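Local coordinates for predicted phosphatase, HAD family (Clostridium acetobutylicum, PDB 3MC1), which is a predicted phosphatase of the haloacid dehalogenase (HAD) family, probably hydrolysing phosphate esters with the help of a metal ion, at residues S110-F115 with V133-D138. Residues are numbered along the deposited sequence; the frame is centred on the assembly and turned at random.
Sequences SKPTVF and VGSSLD
In the beta-alpha-beta unit of this Rossmann-like HAD core, the corner from strand 104-109 into helix 113-122 is bound to the end of outermost strand 131-135 through a parallel bridge between Pro112 and Ser135. Two backbone bonds flank Pro112: Ser135 N to Lys111 O (2.9 Å) and, straighter at 167°, Thr113 N to Ser135 O (2.9 Å). Ser135 turns its OG between its own backbone N and carbonyl carbon (chi1 60°), which brings the hydroxyl to Ser110 O, to which it donates at 2.7 Å from above that carbonyl plane. Thr113 OG1 adds two bonds: it donates to Ser135 O (3.2 Å) and accepts a weak, bent bond from Gly134 N. Gly134 CA packs close against Lys111 O in a CA-H...O contact of 3.2 Å. Beyond the strand, Leu137 CD2 reaches back to Pro112 CB (3.8 Å), Val114 CG1 (3.9 Å) and Phe115 CE2 (4.0 Å), its side chain running roughly perpendicular to all three. Phe115 also meets Phe77 of helix 63-81 edge-to-face. Ser135 O therefore takes both the N-H and the hydroxyl of Thr113, while Ser135 OG ties down the carbonyl of Ser110. With its backbone tied through Lys111 O, Lys111 points its CB away from the strand, and its NZ forms a salt bridge with Asp12, a sodium ligand, consistent with a lysine that probably helps balance negative charge at the active site.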
ATOM      1  N   SER A 110      -4.771   0.925   1.251  1.00 11.93           N
ATOM      2  CA  SER A 110      -5.760   1.968   0.980  1.00 11.40           C
ATOM      3  C   SER A 110      -6.229   1.794  -0.471  1.00 13.25           C
ATOM      4  O   SER A 110      -7.206   2.410  -0.901  1.00 13.84           O
ATOM      5  CB  SER A 110      -5.163   3.376   1.161  1.00 10.22           C
ATOM      6  OG  SER A 110      -4.997   3.713   2.529  1.00 13.36           O
ATOM      7  N   LYS A 111      -5.525   0.967  -1.238  1.00 12.87           N
ATOM      8  CA  LYS A 111      -5.939   0.749  -2.615  1.00 13.48           C
ATOM      9  C   LYS A 111      -7.264  -0.020  -2.595  1.00 13.30           C
ATOM     10  O   LYS A 111      -7.482  -0.861  -1.727  1.00 14.33           O
ATOM     11  CB  LYS A 111      -4.871  -0.055  -3.361  1.00 12.48           C
ATOM     12  CG  LYS A 111      -5.163  -0.234  -4.843  1.00 14.03           C
ATOM     13  CD  LYS A 111      -4.128  -1.119  -5.488  1.00 10.69           C
ATOM     14  CE  LYS A 111      -3.721  -0.578  -6.850  1.00 16.31           C
ATOM     15  NZ  LYS A 111      -3.090   0.764  -6.717  1.00 12.77           N
ATOM     16  N   PRO A 112      -8.177   0.271  -3.540  1.00 15.53           N
ATOM     17  CA  PRO A 112      -9.443  -0.469  -3.525  1.00 14.71           C
ATOM     18  C   PRO A 112      -9.208  -1.982  -3.555  1.00 14.52           C
ATOM     19  O   PRO A 112      -8.341  -2.460  -4.283  1.00 15.02           O
ATOM     20  CB  PRO A 112     -10.144   0.029  -4.784  1.00 13.23           C
ATOM     21  CG  PRO A 112      -9.683   1.449  -4.878  1.00 14.61           C
ATOM     22  CD  PRO A 112      -8.199   1.324  -4.576  1.00 13.30           C
ATOM     23  N   THR A 113      -9.987  -2.723  -2.768  1.00 14.35           N
ATOM     24  CA  THR A 113      -9.881  -4.180  -2.701  1.00 15.74           C
ATOM     25  C   THR A 113     -10.060  -4.848  -4.065  1.00 16.81           C
ATOM     26  O   THR A 113      -9.366  -5.810  -4.394  1.00 15.65           O
ATOM     27  CB  THR A 113     -10.956  -4.780  -1.767  1.00 15.71           C
ATOM     28  OG1 THR A 113     -10.953  -4.085  -0.517  1.00 23.47           O
ATOM     29  CG2 THR A 113     -10.685  -6.249  -1.518  1.00 18.75           C
ATOM     30  N   VAL A 114     -10.995  -4.341  -4.857  1.00 16.80           N
ATOM     31  CA  VAL A 114     -11.260  -4.930  -6.162  1.00 16.14           C
ATOM     32  C   VAL A 114     -10.035  -4.893  -7.066  1.00 14.00           C
ATOM     33  O   VAL A 114      -9.737  -5.875  -7.748  1.00 14.19           O
ATOM     34  CB  VAL A 114     -12.462  -4.231  -6.851  1.00 16.68           C
ATOM     35  CG1 VAL A 114     -12.210  -2.743  -6.967  1.00 15.81           C
ATOM     36  CG2 VAL A 114     -12.708  -4.859  -8.218  1.00 18.33           C
ATOM     37  N   PHE A 115      -9.328  -3.766  -7.072  1.00 11.14           N
ATOM     38  CA  PHE A 115      -8.119  -3.638  -7.880  1.00 12.26           C
ATOM     39  C   PHE A 115      -6.971  -4.449  -7.276  1.00 11.39           C
ATOM     40  O   PHE A 115      -6.234  -5.107  -7.997  1.00  9.67           O
ATOM     41  CB  PHE A 115      -7.666  -2.175  -7.979  1.00 11.36           C
ATOM     42  CG  PHE A 115      -8.671  -1.261  -8.629  1.00 14.57           C
ATOM     43  CD1 PHE A 115      -9.484  -1.716  -9.669  1.00 15.09           C
ATOM     44  CD2 PHE A 115      -8.774   0.068  -8.229  1.00 14.78           C
ATOM     45  CE1 PHE A 115     -10.381  -0.853 -10.301  1.00 17.12           C
ATOM     46  CE2 PHE A 115      -9.669   0.938  -8.858  1.00 14.71           C
ATOM     47  CZ  PHE A 115     -10.471   0.476  -9.892  1.00 14.98           C
ATOM     48  N   VAL A 133      -7.258  -7.123   2.091  1.00 14.33           N
ATOM     49  CA  VAL A 133      -8.197  -6.118   2.552  1.00 14.13           C
ATOM     50  C   VAL A 133      -7.836  -4.723   2.065  1.00 14.36           C
ATOM     51  O   VAL A 133      -6.840  -4.136   2.490  1.00 12.51           O
ATOM     52  CB  VAL A 133      -8.261  -6.119   4.095  1.00 12.56           C
ATOM     53  CG1 VAL A 133      -9.441  -5.281   4.572  1.00 12.26           C
ATOM     54  CG2 VAL A 133      -8.374  -7.570   4.603  1.00 13.47           C
ATOM     55  N   GLY A 134      -8.661  -4.199   1.169  1.00 13.90           N
ATOM     56  CA  GLY A 134      -8.421  -2.875   0.633  1.00 13.74           C
ATOM     57  C   GLY A 134      -9.560  -1.942   0.961  1.00 14.61           C
ATOM     58  O   GLY A 134     -10.422  -2.249   1.788  1.00 15.46           O
ATOM     59  N   SER A 135      -9.556  -0.780   0.321  1.00 13.60           N
ATOM     60  CA  SER A 135     -10.602   0.199   0.547  1.00 12.87           C
ATOM     61  C   SER A 135     -11.813  -0.165  -0.313  1.00 12.58           C
ATOM     62  O   SER A 135     -11.736  -1.030  -1.193  1.00 14.50           O
ATOM     63  CB  SER A 135     -10.108   1.601   0.164  1.00 10.49           C
ATOM     64  OG  SER A 135      -9.732   1.657  -1.204  1.00 13.26           O
ATOM     65  N   SER A 136     -12.937   0.476  -0.039  1.00 15.57           N
ATOM     66  CA  SER A 136     -14.136   0.251  -0.830  1.00 17.77           C
ATOM     67  C   SER A 136     -14.064   1.329  -1.907  1.00 18.32           C
ATOM     68  O   SER A 136     -13.613   2.440  -1.635  1.00 18.22           O
ATOM     69  CB  SER A 136     -15.380   0.442   0.036  1.00 17.82           C
ATOM     70  OG  SER A 136     -15.308   1.671   0.733  1.00 21.11           O
ATOM     71  N   LEU A 137     -14.488   1.009  -3.123  1.00 20.40           N
ATOM     72  CA  LEU A 137     -14.453   1.988  -4.206  1.00 22.15           C
ATOM     73  C   LEU A 137     -15.053   3.339  -3.813  1.00 23.43           C
ATOM     74  O   LEU A 137     -14.600   4.372  -4.296  1.00 25.12           O
ATOM     75  CB  LEU A 137     -15.166   1.437  -5.444  1.00 20.91           C
ATOM     76  CG  LEU A 137     -14.411   0.370  -6.245  1.00 20.03           C
ATOM     77  CD1 LEU A 137     -15.315  -0.208  -7.327  1.00 17.25           C
ATOM     78  CD2 LEU A 137     -13.157   0.989  -6.870  1.00 21.14           C
ATOM     79  N   ASP A 138     -16.051   3.345  -2.930  1.00 26.79           N
ATOM     80  CA  ASP A 138     -16.672   4.606  -2.509  1.00 27.65           C
ATOM     81  C   ASP A 138     -15.887   5.383  -1.452  1.00 28.04           C
ATOM     82  O   ASP A 138     -16.297   6.466  -1.034  1.00 26.62           O
ATOM     83  CB  ASP A 138     -18.106   4.382  -2.003  1.00 30.61           C
ATOM     84  CG  ASP A 138     -18.170   3.513  -0.758  1.00 32.59           C
ATOM     85  OD1 ASP A 138     -17.247   3.584   0.078  1.00 32.92           O
ATOM     86  OD2 ASP A 138     -19.164   2.769  -0.610  1.00 34.22           O
TER